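Local atomic coordinates of aminofutalosine deaminase (Helicobacter pylori, PDB entry 7LKK), a protein that catalyses the hydrolytic deamination of aminofutalosine in the menaquinone pathway, using a metal-dependent amidohydrolase active site, and probably also deaminates adenosine. Residues F156-L160 with F172-F176; A190-H194 with V207-A211; L126-G131 with E411-L417. All blocks are in the same frame, centred on the assembly; numbering follows the deposited sequence.

Contact 1. Residues F156-L160 with F172-F176; sequences FLEFL and FEAKF. With MCF ((8R)-3-(5-S-methyl-5-thio-beta-D-ribofuranosyl)-3,6,7,8-tetrahydroimidazo[4,5-d][1,3]diazepin-8-ol), chain J.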
loop_
_atom_site.group_PDB
_atom_site.type_symbol
_atom_site.label_atom_id
_atom_site.label_comp_id
_atom_site.label_asym_id
_atom_site.label_seq_id
_atom_site.Cartn_x
_atom_site.Cartn_y
_atom_site.Cartn_z
ATOM N N PHE A 156 -21.373 -5.703 -16.497
ATOM C CA PHE A 156 -22.268 -6.556 -15.721
ATOM C C PHE A 156 -23.399 -5.683 -15.192
ATOM O O PHE A 156 -23.212 -4.917 -14.244
ATOM C CB PHE A 156 -21.524 -7.226 -14.568
ATOM C CG PHE A 156 -20.447 -8.186 -14.995
ATOM C CD1 PHE A 156 -19.180 -7.727 -15.326
ATOM C CD2 PHE A 156 -20.689 -9.548 -15.030
ATOM C CE1 PHE A 156 -18.185 -8.609 -15.707
ATOM C CE2 PHE A 156 -19.698 -10.436 -15.413
ATOM C CZ PHE A 156 -18.444 -9.965 -15.749
ATOM N N LEU A 157 -24.574 -5.787 -15.805
ATOM C CA LEU A 157 -25.758 -5.128 -15.262
ATOM C C LEU A 157 -26.164 -5.845 -13.983
ATOM O O LEU A 157 -26.578 -7.009 -14.020
ATOM C CB LEU A 157 -26.899 -5.131 -16.276
ATOM C CG LEU A 157 -28.167 -4.416 -15.801
ATOM C CD1 LEU A 157 -27.884 -2.952 -15.495
ATOM C CD2 LEU A 157 -29.289 -4.548 -16.818
ATOM N N GLU A 158 -26.052 -5.155 -12.852
ATOM C CA GLU A 158 -26.179 -5.769 -11.539
ATOM C C GLU A 158 -27.584 -5.562 -10.992
ATOM O O GLU A 158 -28.078 -4.430 -10.940
ATOM C CB GLU A 158 -25.151 -5.185 -10.572
ATOM C CG GLU A 158 -25.305 -5.660 -9.145
ATOM C CD GLU A 158 -24.287 -5.027 -8.222
ATOM O OE1 GLU A 158 -24.406 -3.815 -7.951
ATOM O OE2 GLU A 158 -23.365 -5.741 -7.774
ATOM N N PHE A 159 -28.213 -6.653 -10.568
ATOM C CA PHE A 159 -29.574 -6.609 -10.057
ATOM C C PHE A 159 -29.569 -6.449 -8.542
ATOM O O PHE A 159 -28.813 -7.126 -7.838
ATOM C CB PHE A 159 -30.340 -7.871 -10.452
ATOM C CG PHE A 159 -31.755 -7.889 -9.963
ATOM C CD1 PHE A 159 -32.747 -7.229 -10.664
ATOM C CD2 PHE A 159 -32.091 -8.550 -8.795
ATOM C CE1 PHE A 159 -34.050 -7.232 -10.215
ATOM C CE2 PHE A 159 -33.391 -8.556 -8.337
ATOM C CZ PHE A 159 -34.371 -7.896 -9.050
ATOM N N LEU A 160 -30.418 -5.551 -8.050
ATOM C CA LEU A 160 -30.658 -5.350 -6.627
ATOM C C LEU A 160 -32.144 -5.531 -6.349
ATOM O O LEU A 160 -32.982 -5.036 -7.107
ATOM C CB LEU A 160 -30.220 -3.946 -6.173
ATOM C CG LEU A 160 -28.752 -3.617 -5.880
ATOM C CD1 LEU A 160 -28.320 -4.264 -4.574
ATOM C CD2 LEU A 160 -27.821 -4.007 -7.015
ATOM N N PHE A 172 -35.995 -4.701 -15.247
ATOM C CA PHE A 172 -34.604 -5.136 -15.310
ATOM C C PHE A 172 -34.330 -5.882 -16.614
ATOM O O PHE A 172 -33.291 -5.665 -17.245
ATOM C CB PHE A 172 -34.243 -5.982 -14.079
ATOM C CG PHE A 172 -32.790 -6.405 -14.041
ATOM C CD1 PHE A 172 -31.803 -5.552 -13.558
ATOM C CD2 PHE A 172 -32.411 -7.643 -14.527
ATOM C CE1 PHE A 172 -30.468 -5.946 -13.554
ATOM C CE2 PHE A 172 -31.089 -8.038 -14.526
ATOM C CZ PHE A 172 -30.116 -7.192 -14.043
ATOM N N GLU A 173 -35.247 -6.767 -17.043
ATOM C CA GLU A 173 -35.075 -7.389 -18.355
ATOM C C GLU A 173 -34.985 -6.354 -19.459
ATOM O O GLU A 173 -34.272 -6.536 -20.461
ATOM C CB GLU A 173 -36.299 -8.230 -18.741
ATOM C CG GLU A 173 -36.481 -9.820 -18.611
ATOM C CD GLU A 173 -37.958 -10.129 -18.268
ATOM O OE1 GLU A 173 -38.385 -11.313 -18.307
ATOM O OE2 GLU A 173 -38.634 -9.238 -17.802
ATOM N N ALA A 174 -35.726 -5.271 -19.299
ATOM C CA ALA A 174 -35.743 -4.250 -20.332
ATOM C C ALA A 174 -34.466 -3.432 -20.320
ATOM O O ALA A 174 -33.968 -3.024 -21.378
ATOM C CB ALA A 174 -36.972 -3.351 -20.176
ATOM N N LYS A 175 -33.913 -3.186 -19.135
ATOM C CA LYS A 175 -32.639 -2.477 -19.066
ATOM C C LYS A 175 -31.513 -3.305 -19.682
ATOM O O LYS A 175 -30.619 -2.760 -20.341
ATOM C CB LYS A 175 -32.314 -2.112 -17.615
ATOM C CG LYS A 175 -31.390 -0.919 -17.469
ATOM C CD LYS A 175 -32.103 0.375 -17.824
ATOM C CE LYS A 175 -31.156 1.567 -17.775
ATOM N NZ LYS A 175 -31.042 2.147 -16.409
ATOM N N PHE A 176 -31.550 -4.626 -19.489
ATOM C CA PHE A 176 -30.524 -5.485 -20.069
ATOM C C PHE A 176 -30.627 -5.525 -21.588
ATOM O O PHE A 176 -29.603 -5.549 -22.280
ATOM C CB PHE A 176 -30.627 -6.893 -19.487
ATOM C CG PHE A 176 -29.571 -7.835 -19.992
ATOM C CD1 PHE A 176 -28.227 -7.583 -19.756
ATOM C CD2 PHE A 176 -29.919 -8.970 -20.706
ATOM C CE1 PHE A 176 -27.252 -8.451 -20.220
ATOM C CE2 PHE A 176 -28.950 -9.838 -21.174
ATOM C CZ PHE A 176 -27.614 -9.578 -20.930
HETATM O O8 MCF J . -18.176 -4.609 -4.132
HETATM C C8 MCF J . -18.066 -3.420 -3.393
HETATM C C7 MCF J . -18.338 -3.623 -1.906
HETATM N N6 MCF J . -19.304 -4.674 -1.700
HETATM C C5 MCF J . -20.545 -4.655 -2.441
HETATM N N4 MCF J . -20.939 -3.657 -3.429
HETATM C C10 MCF J . -20.312 -2.418 -3.954
HETATM C C9 MCF J . -18.937 -2.281 -3.966
HETATM N N1 MCF J . -18.658 -1.096 -4.489
HETATM C C2 MCF J . -19.790 -0.482 -4.825
HETATM N N3 MCF J . -20.797 -1.300 -4.505
HETATM C C1S MCF J . -22.233 -0.943 -4.723
HETATM C C2S MCF J . -23.087 -2.100 -5.292
HETATM O O2S MCF J . -22.977 -2.157 -6.650
HETATM O O4S MCF J . -22.790 -0.668 -3.603
HETATM C C4S MCF J . -24.367 -0.985 -3.798
HETATM C C3S MCF J . -24.497 -1.686 -4.887
HETATM O O3S MCF J . -25.104 -0.826 -5.966
HETATM C C5S MCF J . -24.874 -1.766 -2.598
HETATM S S5S MCF J . -26.627 -1.384 -2.320
HETATM C C6S MCF J . -27.369 -2.693 -1.304
#
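F159 and F172 meet in an edge-to-face pair between a strand of the amidohydrolase TIM barrel and the helix that follows it. Segments 156-159 and 172-176, of strand 152-159 and helix 166-180, run nearly antiparallel, as the first two elements of a beta-alpha-beta unit. Segment 156-160 turns L157 and F159 outward to the helix and E158 inward to the pocket.

F159 can be followed outward from its backbone. CG lies anti to N (chi1 -180°), which carries the ring along the helix side of the strand. CB already sits over the face of the F172 ring, 3.9 Å from its centroid. Beyond it, CD1 is the main touching atom. It stands above the same face, offset toward the rim, 3.5 Å from F172 CD1. CE1 lies over the CB–CG end of F172. The two planes are nearly perpendicular, at 82°, so F159 gives its edge and F172 its face.

L157 lies on the other face of F172, its CD2 in an off-centre CH-pi contact 4.2 Å from the F172 ring centroid. Its CG packs on F172 CE1 at 3.6 Å, and its carbonyl O lies in the ring plane at the edge, 3.5 Å from F172 CZ. The same CD2 methyl also touches the helix backbone, 3.5 Å from F176 N. That nitrogen already bonds F172 O, so this is plain packing. K175 adds its CB beside the same methyl, while its chain bends away and bonds H139 O through NZ. V207, from helix 201-213, also touches both F159 and F172.

On the inner side, the extended E158 chain reaches the inhibitor. N138 ND2 also bonds E158 OE1, and the ribose hydroxyl O2S of MCF donates a short hydrogen bond to E158 OE1 at 2.5 Å.

Contact 2. Residues A190-H194 with V207-A211; sequences ALAVH and VIQLA. With MCF ((8R)-3-(5-S-methyl-5-thio-beta-D-ribofuranosyl)-3,6,7,8-tetrahydroimidazo[4,5-d][1,3]diazepin-8-ol), chain J.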
loop_
_atom_site.group_PDB
_atom_site.type_symbol
_atom_site.label_atom_id
_atom_site.label_comp_id
_atom_site.label_asym_id
_atom_site.label_seq_id
_atom_site.Cartn_x
_atom_site.Cartn_y
_atom_site.Cartn_z
ATOM N N ALA A 190 -23.220 -8.413 -19.821
ATOM C CA ALA A 190 -23.234 -9.462 -18.814
ATOM C C ALA A 190 -24.191 -9.052 -17.703
ATOM O O ALA A 190 -24.761 -7.958 -17.720
ATOM C CB ALA A 190 -21.825 -9.735 -18.276
ATOM N N LEU A 191 -24.366 -9.941 -16.728
ATOM C CA LEU A 191 -25.343 -9.758 -15.666
ATOM C C LEU A 191 -24.705 -10.058 -14.319
ATOM O O LEU A 191 -23.720 -10.795 -14.223
ATOM C CB LEU A 191 -26.570 -10.655 -15.878
ATOM C CG LEU A 191 -27.479 -10.246 -17.036
ATOM C CD1 LEU A 191 -28.256 -11.439 -17.566
ATOM C CD2 LEU A 191 -28.422 -9.139 -16.596
ATOM N N ALA A 192 -25.278 -9.477 -13.269
ATOM C CA ALA A 192 -24.749 -9.668 -11.927
ATOM C C ALA A 192 -25.880 -9.757 -10.916
ATOM O O ALA A 192 -26.877 -9.035 -11.013
ATOM C CB ALA A 192 -23.793 -8.532 -11.537
ATOM N N VAL A 193 -25.713 -10.660 -9.954
ATOM C CA VAL A 193 -26.527 -10.709 -8.747
ATOM C C VAL A 193 -25.715 -10.056 -7.642
ATOM O O VAL A 193 -24.566 -10.443 -7.404
ATOM C CB VAL A 193 -26.891 -12.158 -8.380
ATOM C CG1 VAL A 193 -27.713 -12.194 -7.100
ATOM C CG2 VAL A 193 -27.630 -12.836 -9.532
ATOM N N HIS A 194 -26.290 -9.050 -6.977
ATOM C CA HIS A 194 -25.484 -8.230 -6.077
ATOM C C HIS A 194 -24.870 -9.065 -4.957
ATOM O O HIS A 194 -23.644 -9.164 -4.843
ATOM C CB HIS A 194 -26.302 -7.085 -5.489
ATOM C CG HIS A 194 -25.525 -6.256 -4.515
ATOM N ND1 HIS A 194 -25.679 -6.368 -3.151
ATOM C CD2 HIS A 194 -24.551 -5.336 -4.709
ATOM C CE1 HIS A 194 -24.849 -5.538 -2.547
ATOM N NE2 HIS A 194 -24.153 -4.900 -3.469
ATOM N N VAL A 207 -32.598 -13.795 -12.921
ATOM C CA VAL A 207 -31.427 -13.177 -13.539
ATOM C C VAL A 207 -30.491 -14.247 -14.086
ATOM O O VAL A 207 -29.970 -14.126 -15.202
ATOM C CB VAL A 207 -30.709 -12.257 -12.533
ATOM C CG1 VAL A 207 -29.439 -11.686 -13.150
ATOM C CG2 VAL A 207 -31.633 -11.135 -12.074
ATOM N N ILE A 208 -30.284 -15.322 -13.320
ATOM C CA ILE A 208 -29.398 -16.398 -13.759
ATOM C C ILE A 208 -29.949 -17.061 -15.014
ATOM O O ILE A 208 -29.199 -17.403 -15.937
ATOM C CB ILE A 208 -29.198 -17.416 -12.620
ATOM C CG1 ILE A 208 -28.362 -16.801 -11.497
ATOM C CG2 ILE A 208 -28.565 -18.701 -13.141
ATOM C CD1 ILE A 208 -28.563 -17.466 -10.151
ATOM N N GLN A 209 -31.270 -17.248 -15.071
ATOM C CA GLN A 209 -31.884 -17.818 -16.265
ATOM C C GLN A 209 -31.726 -16.890 -17.461
ATOM O O GLN A 209 -31.454 -17.349 -18.577
ATOM C CB GLN A 209 -33.360 -18.117 -16.008
ATOM C CG GLN A 209 -34.015 -18.941 -17.107
ATOM C CD GLN A 209 -33.385 -20.312 -17.251
ATOM O OE1 GLN A 209 -33.421 -21.125 -16.327
ATOM N NE2 GLN A 209 -32.797 -20.574 -18.412
ATOM N N LEU A 210 -31.903 -15.582 -17.249
ATOM C CA LEU A 210 -31.712 -14.620 -18.330
ATOM C C LEU A 210 -30.284 -14.661 -18.861
ATOM O O LEU A 210 -30.058 -14.525 -20.070
ATOM C CB LEU A 210 -32.059 -13.212 -17.848
ATOM C CG LEU A 210 -31.809 -12.082 -18.848
ATOM C CD1 LEU A 210 -32.805 -12.151 -19.999
ATOM C CD2 LEU A 210 -31.874 -10.731 -18.160
ATOM N N ALA A 211 -29.308 -14.852 -17.971
ATOM C CA ALA A 211 -27.922 -14.975 -18.407
ATOM C C ALA A 211 -27.720 -16.218 -19.264
ATOM O O ALA A 211 -27.016 -16.174 -20.278
ATOM C CB ALA A 211 -26.994 -14.997 -17.195
HETATM O O8 MCF J . -18.176 -4.609 -4.132
HETATM C C8 MCF J . -18.066 -3.420 -3.393
HETATM C C7 MCF J . -18.338 -3.623 -1.906
HETATM N N6 MCF J . -19.304 -4.674 -1.700
HETATM C C5 MCF J . -20.545 -4.655 -2.441
HETATM N N4 MCF J . -20.939 -3.657 -3.429
HETATM C C10 MCF J . -20.312 -2.418 -3.954
HETATM C C9 MCF J . -18.937 -2.281 -3.966
HETATM N N1 MCF J . -18.658 -1.096 -4.489
HETATM C C2 MCF J . -19.790 -0.482 -4.825
HETATM N N3 MCF J . -20.797 -1.300 -4.505
HETATM C C1S MCF J . -22.233 -0.943 -4.723
HETATM C C2S MCF J . -23.087 -2.100 -5.292
HETATM O O2S MCF J . -22.977 -2.157 -6.650
HETATM O O4S MCF J . -22.790 -0.668 -3.603
HETATM C C4S MCF J . -24.367 -0.985 -3.798
HETATM C C3S MCF J . -24.497 -1.686 -4.887
HETATM O O3S MCF J . -25.104 -0.826 -5.966
HETATM C C5S MCF J . -24.874 -1.766 -2.598
HETATM S S5S MCF J . -26.627 -1.384 -2.320
HETATM C C6S MCF J . -27.369 -2.693 -1.304
#
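A211 N bonds V207 O at 2.9 Å within helix 201-213, and the tip of L191 rests against this helical turn. L191 CD1 lies 3.6 Å from A211 N. The methyl adds no polar partner; it covers a bond that is already made.

L191 carries most of the contact. Its CG is anti to the carbonyl carbon (chi1 -71°), and the chain reaches outward between L210 and A211. CD1 touches L210 CD2 at 3.7 Å and A211 CB at 3.8 Å. The L191 and L210 side chains cross at about a right angle. Nearer the strand, L191 CB faces V207 CG1. V193 adds a looser contact, with CG2 4.2 Å from V207 CG1. F172 and F176 of helix 166-180 also touch L191.

Just past the strand end, H194 turns to the bound inhibitor. S198 OG bonds ND1, which should help to set the rotation of the ring. On its other side, NE2 makes a weak hydrogen bond to MCF N4 at 3.4 Å, bent to 145° at the hydrogen. H194 O accepts a bond from H221 ND1, which probably helps to orient this iron ligand.

This is a beta-alpha unit of the amidohydrolase TIM barrel, with the helix packed outside the strand and a pocket residue at the strand's C-terminal end, where barrel enzymes carry their active sites.

Contact 3. Residues L126-G131 with E411-L417; sequences LKSGVG and EVERLFL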
loop_
_atom_site.group_PDB
_atom_site.type_symbol
_atom_site.label_atom_id
_atom_site.label_comp_id
_atom_site.label_asym_id
_atom_site.label_seq_id
_atom_site.Cartn_x
_atom_site.Cartn_y
_atom_site.Cartn_z
ATOM N N LEU A 126 -6.332 3.237 -18.153
ATOM C CA LEU A 126 -5.466 3.159 -19.326
ATOM C C LEU A 126 -4.018 3.486 -18.979
ATOM O O LEU A 126 -3.095 2.783 -19.403
ATOM C CB LEU A 126 -5.985 4.095 -20.415
ATOM C CG LEU A 126 -7.315 3.699 -21.057
ATOM C CD1 LEU A 126 -7.955 4.901 -21.733
ATOM C CD2 LEU A 126 -7.112 2.565 -22.048
ATOM N N LYS A 127 -3.796 4.551 -18.205
ATOM C CA LYS A 127 -2.429 4.904 -17.842
ATOM C C LYS A 127 -1.806 3.890 -16.894
ATOM O O LYS A 127 -0.576 3.800 -16.824
ATOM C CB LYS A 127 -2.383 6.295 -17.214
ATOM C CG LYS A 127 -2.448 7.436 -18.220
ATOM C CD LYS A 127 -2.740 8.780 -17.549
ATOM C CE LYS A 127 -2.546 8.730 -16.039
ATOM N NZ LYS A 127 -3.825 8.489 -15.313
ATOM N N SER A 128 -2.624 3.121 -16.179
ATOM C CA SER A 128 -2.140 2.043 -15.327
ATOM C C SER A 128 -1.826 0.770 -16.101
ATOM O O SER A 128 -1.408 -0.219 -15.489
ATOM C CB SER A 128 -3.171 1.738 -14.234
ATOM O OG SER A 128 -2.709 0.729 -13.355
ATOM N N GLY A 129 -2.024 0.766 -17.416
ATOM C CA GLY A 129 -1.803 -0.411 -18.229
ATOM C C GLY A 129 -3.000 -1.320 -18.388
ATOM O O GLY A 129 -2.854 -2.419 -18.937
ATOM N N VAL A 130 -4.178 -0.896 -17.937
ATOM C CA VAL A 130 -5.381 -1.720 -18.013
ATOM C C VAL A 130 -5.994 -1.584 -19.398
ATOM O O VAL A 130 -6.253 -0.469 -19.868
ATOM C CB VAL A 130 -6.387 -1.319 -16.920
ATOM C CG1 VAL A 130 -7.672 -2.125 -17.056
ATOM C CG2 VAL A 130 -5.779 -1.503 -15.540
ATOM N N GLY A 131 -6.220 -2.718 -20.059
ATOM C CA GLY A 131 -6.826 -2.726 -21.377
ATOM C C GLY A 131 -8.259 -3.226 -21.387
ATOM O O GLY A 131 -9.014 -2.944 -22.322
ATOM N N GLU A 411 3.195 4.428 -14.497
ATOM C CA GLU A 411 2.470 4.837 -15.692
ATOM C C GLU A 411 3.043 4.117 -16.903
ATOM O O GLU A 411 4.260 3.950 -17.020
ATOM C CB GLU A 411 2.545 6.355 -15.904
ATOM C CG GLU A 411 1.799 6.844 -17.140
ATOM C CD GLU A 411 1.427 8.312 -17.059
ATOM O OE1 GLU A 411 1.107 8.785 -15.947
ATOM O OE2 GLU A 411 1.453 8.993 -18.106
ATOM N N VAL A 412 2.157 3.697 -17.807
ATOM C CA VAL A 412 2.591 2.957 -18.983
ATOM C C VAL A 412 3.251 3.906 -19.980
ATOM O O VAL A 412 2.886 5.085 -20.097
ATOM C CB VAL A 412 1.403 2.203 -19.611
ATOM C CG1 VAL A 412 0.542 3.130 -20.463
ATOM C CG2 VAL A 412 1.891 1.013 -20.417
ATOM N N GLU A 413 4.258 3.393 -20.686
ATOM C CA GLU A 413 4.959 4.159 -21.709
ATOM C C GLU A 413 4.351 3.951 -23.089
ATOM O O GLU A 413 4.271 4.894 -23.882
ATOM C CB GLU A 413 6.440 3.776 -21.727
ATOM C CG GLU A 413 7.331 4.765 -22.454
ATOM C CD GLU A 413 8.744 4.246 -22.637
ATOM O OE1 GLU A 413 9.067 3.185 -22.061
ATOM O OE2 GLU A 413 9.531 4.897 -23.356
ATOM N N ARG A 414 3.927 2.727 -23.387
ATOM C CA ARG A 414 3.184 2.426 -24.600
ATOM C C ARG A 414 2.034 1.499 -24.249
ATOM O O ARG A 414 2.210 0.533 -23.501
ATOM C CB ARG A 414 4.067 1.769 -25.670
ATOM C CG ARG A 414 5.150 2.670 -26.224
ATOM C CD ARG A 414 4.559 3.788 -27.067
ATOM N NE ARG A 414 5.584 4.504 -27.820
ATOM C CZ ARG A 414 6.432 5.380 -27.290
ATOM N NH1 ARG A 414 6.384 5.659 -25.994
ATOM N NH2 ARG A 414 7.331 5.980 -28.058
ATOM N N LEU A 415 0.856 1.802 -24.784
ATOM C CA LEU A 415 -0.305 0.935 -24.653
ATOM C C LEU A 415 -0.860 0.678 -26.043
ATOM O O LEU A 415 -1.217 1.623 -26.754
ATOM C CB LEU A 415 -1.372 1.557 -23.745
ATOM C CG LEU A 415 -2.617 0.701 -23.500
ATOM C CD1 LEU A 415 -2.242 -0.638 -22.883
ATOM C CD2 LEU A 415 -3.617 1.439 -22.621
ATOM N N PHE A 416 -0.913 -0.591 -26.430
ATOM C CA PHE A 416 -1.532 -1.020 -27.677
ATOM C C PHE A 416 -2.755 -1.860 -27.343
ATOM O O PHE A 416 -2.667 -2.789 -26.534
ATOM C CB PHE A 416 -0.560 -1.831 -28.538
ATOM C CG PHE A 416 0.665 -1.070 -28.961
ATOM C CD1 PHE A 416 1.790 -1.040 -28.155
ATOM C CD2 PHE A 416 0.697 -0.399 -30.172
ATOM C CE1 PHE A 416 2.921 -0.346 -28.543
ATOM C CE2 PHE A 416 1.824 0.297 -30.567
ATOM C CZ PHE A 416 2.937 0.324 -29.750
ATOM N N LEU A 417 -3.889 -1.526 -27.954
ATOM C CA LEU A 417 -5.132 -2.261 -27.759
ATOM C C LEU A 417 -5.662 -2.667 -29.123
ATOM O O LEU A 417 -5.922 -1.807 -29.971
ATOM C CB LEU A 417 -6.162 -1.421 -27.000
ATOM C CG LEU A 417 -5.800 -1.117 -25.544
ATOM C CD1 LEU A 417 -6.910 -0.339 -24.851
ATOM C CD2 LEU A 417 -5.481 -2.399 -24.789
#
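The carboxylate of E411 lays one flat face against the aliphatic chain of K127. K127 CE is 3.7 Å from E411 OE1, and K127 CG lies under the same face. The opposite charges are not in contact: K127 NZ stays 5.0 Å from E411 OE1. The guanidinium of R414 holds E413 O in its plane through NH1, although NH1 stands above that carbonyl's own plane.

Segment 126-131 ends helix 115-127 in a Schellman motif, with G129 at positive phi, and then starts barrel strand 130-137. The junction is at the N-terminal end of the barrel strand. Segment 411-417 runs from a loop through strand 414-417, which pairs with strand 387-391. E413 and R414 both face V389 there, in a classic beta bulge.

One hydrogen bond joins the segments. V412 N donates to K127 O at 2.9 Å, with 157° at the hydrogen. E411 CA approaches the same oxygen, so K127 O receives a C-H contact as well.

V412 CG1 sits between its own N and carbonyl carbon (chi1 80°), which directs it to L126 O at 3.8 Å. L415 comes in beside it. L415 CD2 touches L126 O at 3.5 Å and L126 CD2 at 3.7 Å, the two leucines crossing at about a right angle. V130 O is buried here without a polar partner.

S128 OG bonds L339 N and S337 OG, which ties the turn to the start of helix 338-348. At the far end G131 has no side chain, and L417 CD2 packs directly on G131 CA at 3.7 Å.

How the contacts relate
Contacts 1 and 2 follow one another along the chain and are neighbours in the barrel, their centres about 8 Å apart. Strands 152-159 and 187-193 lie side by side, with probable hydrogen bonds from F159 N to A192 O (2.8 Å) and from A192 N to L157 O (2.9 Å). Both contacts touch MCF, so these two successive beta-alpha units share in shaping the pocket. Contact 3 encloses both in sequence. Its centre is about 30 Å from contact 1 and 31 Å from contact 2. It ties the N-terminal end of barrel strand 130-137 to the late strand 414-417, on the other side of the chain's centre from contact 2 and far from the inhibitor.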